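Local coordinates for protein NAD-dependent aldehyde dehydrogenase (Burkholderia multivorans, PDB 5UJU) that probably catalyses the NAD-dependent oxidation of aldehydes to carboxylic acids, at residues A[145-148]-A[149-153]; A[214-217]-A[218-221]; A[137-140]-A[141-144]; A[131-134]-A[135-138]. All coordinates share one frame; numbering follows the deposited sequence.

Interaction 1: A[145-148]-A[149-153]; sequences TGQA and FMMAF
Gln147 and Met151 meet side chain to side chain where a short loop turns into a helix. The two chains cross at about a right angle. CG of Gln147 lies 3.8 Å from SD of Met151. Farther out, the amide carbon CD of Gln147 passes 3.9 Å from CG of Met151. The Gln147 chain runs extended beyond CG, and this carries its amide past Met151 to the next residue. There OE1 of Gln147 lies 3.5 Å from CA of Ala152. Met151 has CG opposite its own backbone N (chi1 174°) and bends only at its last torsion.

The backbone holds this pair in place. Ala152 N donates to Ala148 O over 2.8 Å and closes the first helical turn. CB of Ala152 rests 3.5 Å from the same Ala148 O. On the loop side, Gln147 N donates to Thr145 OG1 over 3.2 Å. Thr145 OG1 is also bonded to Val141 O, one turn back in helix 134-145. Gly146 leaves the helix with a positive phi of 87°. Beyond the segments, Gln147 packs on Phe216 and Tyr346, and Met151 on Leu345. The whole is a short loop between two consecutive helices: an ST turn with a glycine ends helix 134-145, and Ala148 is the N-cap of helix 149-156.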
loop_
_atom_site.group_PDB
_atom_site.type_symbol
_atom_site.label_atom_id
_atom_site.label_comp_id
_atom_site.label_asym_id
_atom_site.label_seq_id
_atom_site.Cartn_x
_atom_site.Cartn_y
_atom_site.Cartn_z
ATOM N N THR A 145 25.886 -2.422 18.690
ATOM C CA THR A 145 25.183 -1.145 18.761
ATOM C C THR A 145 25.627 -0.278 19.927
ATOM O O THR A 145 25.407 0.937 19.889
ATOM C CB THR A 145 23.674 -1.371 18.885
ATOM O OG1 THR A 145 23.376 -1.884 20.194
ATOM C CG2 THR A 145 23.201 -2.362 17.830
ATOM N N GLY A 146 26.211 -0.866 20.964
ATOM C CA GLY A 146 26.578 -0.132 22.155
ATOM C C GLY A 146 25.488 -0.018 23.196
ATOM O O GLY A 146 25.700 0.647 24.226
ATOM N N GLN A 147 24.325 -0.627 22.963
ATOM C CA GLN A 147 23.272 -0.614 23.967
ATOM C C GLN A 147 23.726 -1.340 25.227
ATOM O O GLN A 147 24.374 -2.390 25.160
ATOM C CB GLN A 147 21.994 -1.259 23.416
ATOM C CG GLN A 147 21.216 -0.334 22.503
ATOM C CD GLN A 147 20.092 -1.013 21.750
ATOM O OE1 GLN A 147 19.697 -2.134 22.059
ATOM N NE2 GLN A 147 19.548 -0.315 20.768
ATOM N N ALA A 148 23.403 -0.757 26.381
ATOM C CA ALA A 148 23.617 -1.437 27.650
ATOM C C ALA A 148 22.816 -2.735 27.681
ATOM O O ALA A 148 21.812 -2.893 26.981
ATOM C CB ALA A 148 23.215 -0.540 28.829
ATOM N N PHE A 149 23.269 -3.678 28.506
ATOM C CA PHE A 149 22.778 -5.049 28.368
ATOM C C PHE A 149 21.256 -5.130 28.483
ATOM O O PHE A 149 20.600 -5.814 27.688
ATOM C CB PHE A 149 23.426 -5.979 29.386
ATOM C CG PHE A 149 22.931 -7.405 29.262
ATOM C CD1 PHE A 149 22.015 -7.924 30.167
ATOM C CD2 PHE A 149 23.344 -8.195 28.207
ATOM C CE1 PHE A 149 21.548 -9.225 30.036
ATOM C CE2 PHE A 149 22.873 -9.496 28.063
ATOM C CZ PHE A 149 21.977 -10.010 28.986
ATOM N N MET A 150 20.676 -4.467 29.485
ATOM C CA MET A 150 19.236 -4.599 29.691
ATOM C C MET A 150 18.452 -4.127 28.470
ATOM O O MET A 150 17.504 -4.798 28.039
ATOM C CB MET A 150 18.798 -3.838 30.939
ATOM C CG MET A 150 17.325 -4.015 31.291
ATOM S SD MET A 150 16.857 -5.714 31.722
ATOM C CE MET A 150 17.961 -6.058 33.097
ATOM N N MET A 151 18.834 -2.983 27.888
ATOM C CA MET A 151 18.166 -2.539 26.666
ATOM C C MET A 151 18.500 -3.448 25.487
ATOM O O MET A 151 17.646 -3.715 24.632
ATOM C CB MET A 151 18.552 -1.098 26.339
ATOM C CG MET A 151 17.986 -0.643 24.995
ATOM S SD MET A 151 18.377 1.075 24.577
ATOM C CE MET A 151 17.376 1.918 25.794
ATOM N N ALA A 152 19.742 -3.910 25.403
ATOM C CA ALA A 152 20.096 -4.814 24.316
ATOM C C ALA A 152 19.227 -6.064 24.356
ATOM O O ALA A 152 18.723 -6.511 23.322
ATOM C CB ALA A 152 21.578 -5.171 24.400
ATOM N N PHE A 153 18.977 -6.593 25.554
ATOM C CA PHE A 153 18.097 -7.748 25.698
ATOM C C PHE A 153 16.662 -7.412 25.296
ATOM O O PHE A 153 16.074 -8.076 24.440
ATOM C CB PHE A 153 18.148 -8.252 27.143
ATOM C CG PHE A 153 17.289 -9.460 27.391
ATOM C CD1 PHE A 153 17.789 -10.745 27.172
ATOM C CD2 PHE A 153 15.984 -9.316 27.835
ATOM C CE1 PHE A 153 16.997 -11.864 27.389
ATOM C CE2 PHE A 153 15.184 -10.433 28.057
ATOM C CZ PHE A 153 15.690 -11.711 27.828
#

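Interaction 2: A[214-217]-A[218-221]; sequences CTFP and TWNG
The loop that follows strand 191-211 runs into helix 217-230, and Phe216 meets Trp219 and Asn220 at this strand-to-helix passage. Phe216 O accepts from Asn220 N over 2.9 Å. One residue on, Gly221 N makes a weak bond to Pro217 O at 3.0 Å, with an N-H...O angle of 126°. Gly221 CA also comes within 3.2 Å of Pro217 O, as a CA-H...O contact.

Phe216 CB is the meeting point of the side chains. It lies 3.2 Å from Asn220 OD1 and 4.0 Å from Trp219 CB. Asn220 keeps CG on the side of its backbone N (chi1 -75°), which turns the amide back over the preceding turn. The Phe216 ring and this amide stand at 81° to each other. Strand 191-211 belongs to a mixed sheet, and the loop and helix 217-230 follow it in the Rossmann-like NAD-binding domain of aldehyde dehydrogenases. Phe216 and Trp219 run side by side in the same direction. Trp219 CB sits 4.0 Å from Phe216 CD2, and its indole continues to an edge-to-face stack with His532. On the helix flank, Thr218 OG1 is hydrogen-bonded to Gly156 O, while Thr218 and Pro217 both pack on Pro246 of helix 245-260.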
loop_
_atom_site.group_PDB
_atom_site.type_symbol
_atom_site.label_atom_id
_atom_site.label_comp_id
_atom_site.label_asym_id
_atom_site.label_seq_id
_atom_site.Cartn_x
_atom_site.Cartn_y
_atom_site.Cartn_z
ATOM N N CYS A 214 22.082 0.435 12.120
ATOM C CA CYS A 214 23.229 0.196 12.998
ATOM C C CYS A 214 22.886 0.278 14.485
ATOM O O CYS A 214 23.669 -0.217 15.304
ATOM C CB CYS A 214 24.382 1.157 12.684
ATOM S SG CYS A 214 24.128 2.874 13.175
ATOM N N THR A 215 21.746 0.874 14.856
ATOM C CA THR A 215 21.375 1.039 16.261
ATOM C C THR A 215 20.342 0.024 16.736
ATOM O O THR A 215 20.433 -0.458 17.868
ATOM C CB THR A 215 20.801 2.439 16.505
ATOM O OG1 THR A 215 19.843 2.721 15.480
ATOM C CG2 THR A 215 21.905 3.497 16.481
ATOM N N PHE A 216 19.332 -0.279 15.927
ATOM C CA PHE A 216 18.290 -1.240 16.298
ATOM C C PHE A 216 18.152 -2.278 15.195
ATOM O O PHE A 216 17.117 -2.359 14.515
ATOM C CB PHE A 216 16.960 -0.535 16.570
ATOM C CG PHE A 216 16.952 0.267 17.850
ATOM C CD1 PHE A 216 17.468 1.553 17.885
ATOM C CD2 PHE A 216 16.444 -0.276 19.024
ATOM C CE1 PHE A 216 17.473 2.284 19.065
ATOM C CE2 PHE A 216 16.443 0.457 20.216
ATOM C CZ PHE A 216 16.965 1.734 20.230
ATOM N N PRO A 217 19.169 -3.134 15.034
ATOM C CA PRO A 217 19.161 -4.067 13.891
ATOM C C PRO A 217 17.973 -5.015 13.890
ATOM O O PRO A 217 17.346 -5.214 12.837
ATOM C CB PRO A 217 20.502 -4.809 14.038
ATOM C CG PRO A 217 20.852 -4.698 15.501
ATOM C CD PRO A 217 20.328 -3.337 15.922
ATOM N N THR A 218 17.633 -5.602 15.040
ATOM C CA THR A 218 16.485 -6.504 15.064
ATOM C C THR A 218 15.166 -5.747 15.228
ATOM O O THR A 218 14.175 -6.081 14.572
ATOM C CB THR A 218 16.654 -7.549 16.171
ATOM O OG1 THR A 218 16.827 -6.897 17.437
ATOM C CG2 THR A 218 17.864 -8.440 15.883
ATOM N N TRP A 219 15.123 -4.739 16.094
ATOM C CA TRP A 219 13.857 -4.053 16.349
ATOM C C TRP A 219 13.344 -3.372 15.091
ATOM O O TRP A 219 12.150 -3.447 14.775
ATOM C CB TRP A 219 14.023 -3.031 17.465
ATOM C CG TRP A 219 12.706 -2.552 18.054
ATOM C CD1 TRP A 219 12.076 -3.043 19.164
ATOM C CD2 TRP A 219 11.883 -1.477 17.569
ATOM N NE1 TRP A 219 10.913 -2.339 19.402
ATOM C CE2 TRP A 219 10.770 -1.379 18.434
ATOM C CE3 TRP A 219 11.980 -0.589 16.489
ATOM C CZ2 TRP A 219 9.760 -0.430 18.252
ATOM C CZ3 TRP A 219 10.972 0.352 16.309
ATOM C CH2 TRP A 219 9.878 0.421 17.186
ATOM N N ASN A 220 14.231 -2.683 14.370
ATOM C CA ASN A 220 13.847 -2.092 13.094
ATOM C C ASN A 220 13.850 -3.101 11.953
ATOM O O ASN A 220 13.079 -2.941 11.003
ATOM C CB ASN A 220 14.759 -0.913 12.735
ATOM C CG ASN A 220 14.461 0.331 13.560
ATOM O OD1 ASN A 220 15.332 0.873 14.232
ATOM N ND2 ASN A 220 13.219 0.791 13.497
ATOM N N GLY A 221 14.708 -4.120 12.001
ATOM C CA GLY A 221 14.787 -5.053 10.889
ATOM C C GLY A 221 13.700 -6.113 10.872
ATOM O O GLY A 221 13.224 -6.502 9.799
#

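Interaction 3: A[137-140]-A[141-144]; sequences IAYS and VMHT
Tyr139 O lies at the edge of the His143 imidazole, near its plane and 3.6 Å from His143 CD2. One face of the same ring carries Met142 CG, 4.1 Å above the plane and displaced toward the rim. The Tyr139 ring meets Met142 SD obliquely from CD1, at 4.5 Å. Both rings have outside partners. Tyr139 OH bonds to Asn51 ND2, His143 ND1 to Ser82 OG, and the His143 ring also meets that of Phe58.

Three backbone bonds run through this part of helix 134-145: Val141 N to Ile137 O, Met142 N to Ala138 O and His143 N to Tyr139 O. Ile137 O takes a second donor, Ser140 OG, at 2.8 Å. Ser140 has its hydroxyl between N and the carbonyl carbon (chi1 73°), which folds it back onto the preceding turn. Thr144 OG1 does the same toward Ser140 O, at 2.8 Å, in the carbonyl plane and on a lone pair. Apolar atoms line another flank, where Ile137 CG2 lies 4.3 Å from Val141 CG2.

Ser140 packs on Leu245 and Pro246 of helix 245-260 while its OG is bonded to Ile137 O. Two buried hydroxyls are thus satisfied by the helix's own carbonyls.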
loop_
_atom_site.group_PDB
_atom_site.type_symbol
_atom_site.label_atom_id
_atom_site.label_comp_id
_atom_site.label_asym_id
_atom_site.label_seq_id
_atom_site.Cartn_x
_atom_site.Cartn_y
_atom_site.Cartn_z
ATOM N N ILE A 137 21.433 -13.261 21.423
ATOM C CA ILE A 137 21.142 -12.083 20.612
ATOM C C ILE A 137 21.402 -10.793 21.405
ATOM O O ILE A 137 21.933 -9.812 20.867
ATOM C CB ILE A 137 19.697 -12.170 20.091
ATOM C CG1 ILE A 137 19.573 -13.333 19.089
ATOM C CG2 ILE A 137 19.255 -10.860 19.443
ATOM C CD1 ILE A 137 18.144 -13.647 18.668
ATOM N N ALA A 138 21.072 -10.780 22.694
ATOM C CA ALA A 138 21.309 -9.570 23.487
ATOM C C ALA A 138 22.784 -9.182 23.480
ATOM O O ALA A 138 23.130 -8.014 23.258
ATOM C CB ALA A 138 20.817 -9.770 24.917
ATOM N N TYR A 139 23.671 -10.150 23.720
ATOM C CA TYR A 139 25.101 -9.850 23.706
ATOM C C TYR A 139 25.572 -9.382 22.331
ATOM O O TYR A 139 26.420 -8.485 22.232
ATOM C CB TYR A 139 25.903 -11.067 24.173
ATOM C CG TYR A 139 25.865 -11.226 25.678
ATOM C CD1 TYR A 139 26.505 -10.304 26.496
ATOM C CD2 TYR A 139 25.205 -12.294 26.278
ATOM C CE1 TYR A 139 26.480 -10.427 27.875
ATOM C CE2 TYR A 139 25.179 -12.431 27.663
ATOM C CZ TYR A 139 25.818 -11.488 28.455
ATOM O OH TYR A 139 25.803 -11.600 29.828
ATOM N N SER A 140 25.032 -9.959 21.259
ATOM C CA SER A 140 25.455 -9.522 19.933
ATOM C C SER A 140 25.005 -8.097 19.639
ATOM O O SER A 140 25.701 -7.364 18.927
ATOM C CB SER A 140 24.917 -10.471 18.860
ATOM O OG SER A 140 23.521 -10.312 18.657
ATOM N N VAL A 141 23.844 -7.697 20.161
ATOM C CA VAL A 141 23.376 -6.323 19.999
ATOM C C VAL A 141 24.224 -5.369 20.840
ATOM O O VAL A 141 24.637 -4.299 20.369
ATOM C CB VAL A 141 21.875 -6.251 20.350
ATOM C CG1 VAL A 141 21.413 -4.799 20.612
ATOM C CG2 VAL A 141 21.049 -6.909 19.222
ATOM N N MET A 142 24.518 -5.763 22.082
ATOM C CA MET A 142 25.332 -4.942 22.970
ATOM C C MET A 142 26.675 -4.611 22.332
ATOM O O MET A 142 27.090 -3.448 22.309
ATOM C CB MET A 142 25.531 -5.669 24.303
ATOM C CG MET A 142 26.447 -4.959 25.296
ATOM S SD MET A 142 26.612 -5.848 26.857
ATOM C CE MET A 142 27.895 -4.867 27.637
ATOM N N HIS A 143 27.352 -5.613 21.770
ATOM C CA HIS A 143 28.693 -5.395 21.249
ATOM C C HIS A 143 28.713 -5.040 19.773
ATOM O O HIS A 143 29.780 -5.074 19.154
ATOM C CB HIS A 143 29.580 -6.603 21.551
ATOM C CG HIS A 143 29.897 -6.725 23.007
ATOM N ND1 HIS A 143 30.744 -5.849 23.652
ATOM C CD2 HIS A 143 29.424 -7.563 23.961
ATOM C CE1 HIS A 143 30.816 -6.172 24.931
ATOM N NE2 HIS A 143 30.022 -7.206 25.145
ATOM N N THR A 144 27.579 -4.659 19.203
ATOM C CA THR A 144 27.629 -3.955 17.929
ATOM C C THR A 144 27.024 -2.567 18.011
ATOM O O THR A 144 27.598 -1.622 17.469
ATOM C CB THR A 144 26.918 -4.744 16.805
ATOM O OG1 THR A 144 25.591 -5.100 17.210
ATOM C CG2 THR A 144 27.695 -5.991 16.474
#

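Interaction 4: A[131-134]-A[135-138]; sequences NRAS and FEIA
Ala133 and Ile137 are one helical turn apart and are joined by a backbone bond. Ile137 N donates to Ala133 O over 2.9 Å, with an N-H...O angle of 169°. Ala138 N donates to Ser134 O over 2.7 Å.

Side-chain and water bonds tie in the end of the preceding helix. Ser134 OG donates to Asn131 O at 2.7 Å, and Ser134 N reaches the same oxygen. Water 1 donates to Arg132 O and accepts from Glu136 N at 3.1 Å, bridging the break between the helices. Here helix 97-132 ends, and Ala133 leaves helical geometry and is also the N-cap of helix 134-145.

The apolar contact is between Ile137 CD1 and Ala133 CB, 4.1 Å apart. Ile137 has CG1 beside its backbone N (chi1 -67°), which turns that branch back along the helix toward Ala133. Other carbons rest on carbonyl oxygens: Ile137 CG1 is 3.3 Å from Ala133 O, and CB of Ala138 sits 3.2 Å from Ser134 O.

Among outside partners, Glu136 OE2 forms a salt bridge with Arg252 NH1 and a hydrogen bond with His61 NE2. Phe135 packs its ring against Phe153 of helix 149-156.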
loop_
_atom_site.group_PDB
_atom_site.type_symbol
_atom_site.label_atom_id
_atom_site.label_comp_id
_atom_site.label_asym_id
_atom_site.label_seq_id
_atom_site.Cartn_x
_atom_site.Cartn_y
_atom_site.Cartn_z
ATOM N N ASN A 131 13.233 -16.146 20.502
ATOM C CA ASN A 131 13.061 -15.855 21.925
ATOM C C ASN A 131 13.976 -16.724 22.779
ATOM O O ASN A 131 14.596 -16.232 23.729
ATOM C CB ASN A 131 11.607 -16.041 22.354
ATOM C CG ASN A 131 11.374 -15.602 23.785
ATOM O OD1 ASN A 131 10.909 -16.372 24.615
ATOM N ND2 ASN A 131 11.687 -14.344 24.075
ATOM N N ARG A 132 14.087 -18.019 22.452
ATOM C CA ARG A 132 14.991 -18.875 23.216
ATOM C C ARG A 132 16.447 -18.453 23.082
ATOM O O ARG A 132 17.243 -18.753 23.975
ATOM C CB ARG A 132 14.854 -20.343 22.798
ATOM C CG ARG A 132 13.538 -20.982 23.199
ATOM C CD ARG A 132 13.605 -22.500 23.031
ATOM N NE ARG A 132 13.149 -22.916 21.706
ATOM C CZ ARG A 132 11.875 -23.075 21.362
ATOM N NH1 ARG A 132 10.912 -22.854 22.251
ATOM N NH2 ARG A 132 11.565 -23.454 20.130
ATOM N N ALA A 133 16.812 -17.774 21.994
ATOM C CA ALA A 133 18.166 -17.272 21.784
ATOM C C ALA A 133 18.339 -15.829 22.258
ATOM O O ALA A 133 19.316 -15.173 21.867
ATOM C CB ALA A 133 18.544 -17.374 20.300
ATOM N N SER A 134 17.430 -15.331 23.106
ATOM C CA SER A 134 17.411 -13.904 23.424
ATOM C C SER A 134 18.703 -13.458 24.086
ATOM O O SER A 134 19.168 -12.336 23.851
ATOM C CB SER A 134 16.221 -13.568 24.324
ATOM O OG SER A 134 15.015 -13.554 23.586
ATOM N N PHE A 135 19.287 -14.302 24.939
ATOM C CA PHE A 135 20.522 -13.909 25.608
ATOM C C PHE A 135 21.678 -13.830 24.619
ATOM O O PHE A 135 22.460 -12.877 24.651
ATOM C CB PHE A 135 20.839 -14.866 26.749
ATOM C CG PHE A 135 20.072 -14.570 28.006
ATOM C CD1 PHE A 135 20.444 -13.512 28.826
ATOM C CD2 PHE A 135 18.987 -15.351 28.374
ATOM C CE1 PHE A 135 19.740 -13.229 29.983
ATOM C CE2 PHE A 135 18.286 -15.083 29.530
ATOM C CZ PHE A 135 18.660 -14.017 30.334
ATOM N N GLU A 136 21.813 -14.834 23.739
ATOM C CA GLU A 136 22.844 -14.774 22.705
ATOM C C GLU A 136 22.672 -13.545 21.823
ATOM O O GLU A 136 23.646 -12.856 21.495
ATOM C CB GLU A 136 22.801 -16.043 21.851
ATOM C CG GLU A 136 23.687 -15.980 20.627
ATOM C CD GLU A 136 23.506 -17.184 19.696
ATOM O OE1 GLU A 136 22.604 -17.997 19.942
ATOM O OE2 GLU A 136 24.281 -17.307 18.736
ATOM N N ILE A 137 21.433 -13.261 21.423
ATOM C CA ILE A 137 21.142 -12.083 20.612
ATOM C C ILE A 137 21.402 -10.793 21.405
ATOM O O ILE A 137 21.933 -9.812 20.867
ATOM C CB ILE A 137 19.697 -12.170 20.091
ATOM C CG1 ILE A 137 19.573 -13.333 19.089
ATOM C CG2 ILE A 137 19.255 -10.860 19.443
ATOM C CD1 ILE A 137 18.144 -13.647 18.668
ATOM N N ALA A 138 21.072 -10.780 22.694
ATOM C CA ALA A 138 21.309 -9.570 23.487
ATOM C C ALA A 138 22.784 -9.182 23.480
ATOM O O ALA A 138 23.130 -8.014 23.258
ATOM C CB ALA A 138 20.817 -9.770 24.917
HETATM O O HOH W 1 19.990 -17.248 24.409
#

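In the fold
Interactions 4, 3 and 1 follow one another along the chain. Interaction 4 starts helix 134-145, interaction 3 covers its later turns, and interaction 1 leads out of it into helix 149-156. Interactions 3 and 4 share Ile137 and Ala138, and their centres are 9 Å apart. Helix 149-156 packs back on helix 134-145: Ala152 CB lies 3.4 Å from Ala138 O, and Phe153 CE1 3.6 Å from Ser134 CB. Interaction 2 joins through Gln147, whose NE2 is 3.0 Å from Thr215 O. The side chains of Met151 and Phe216 are about 12 Å and 10 Å from the bound sodium ion, whose site includes Gly348 and Gly458.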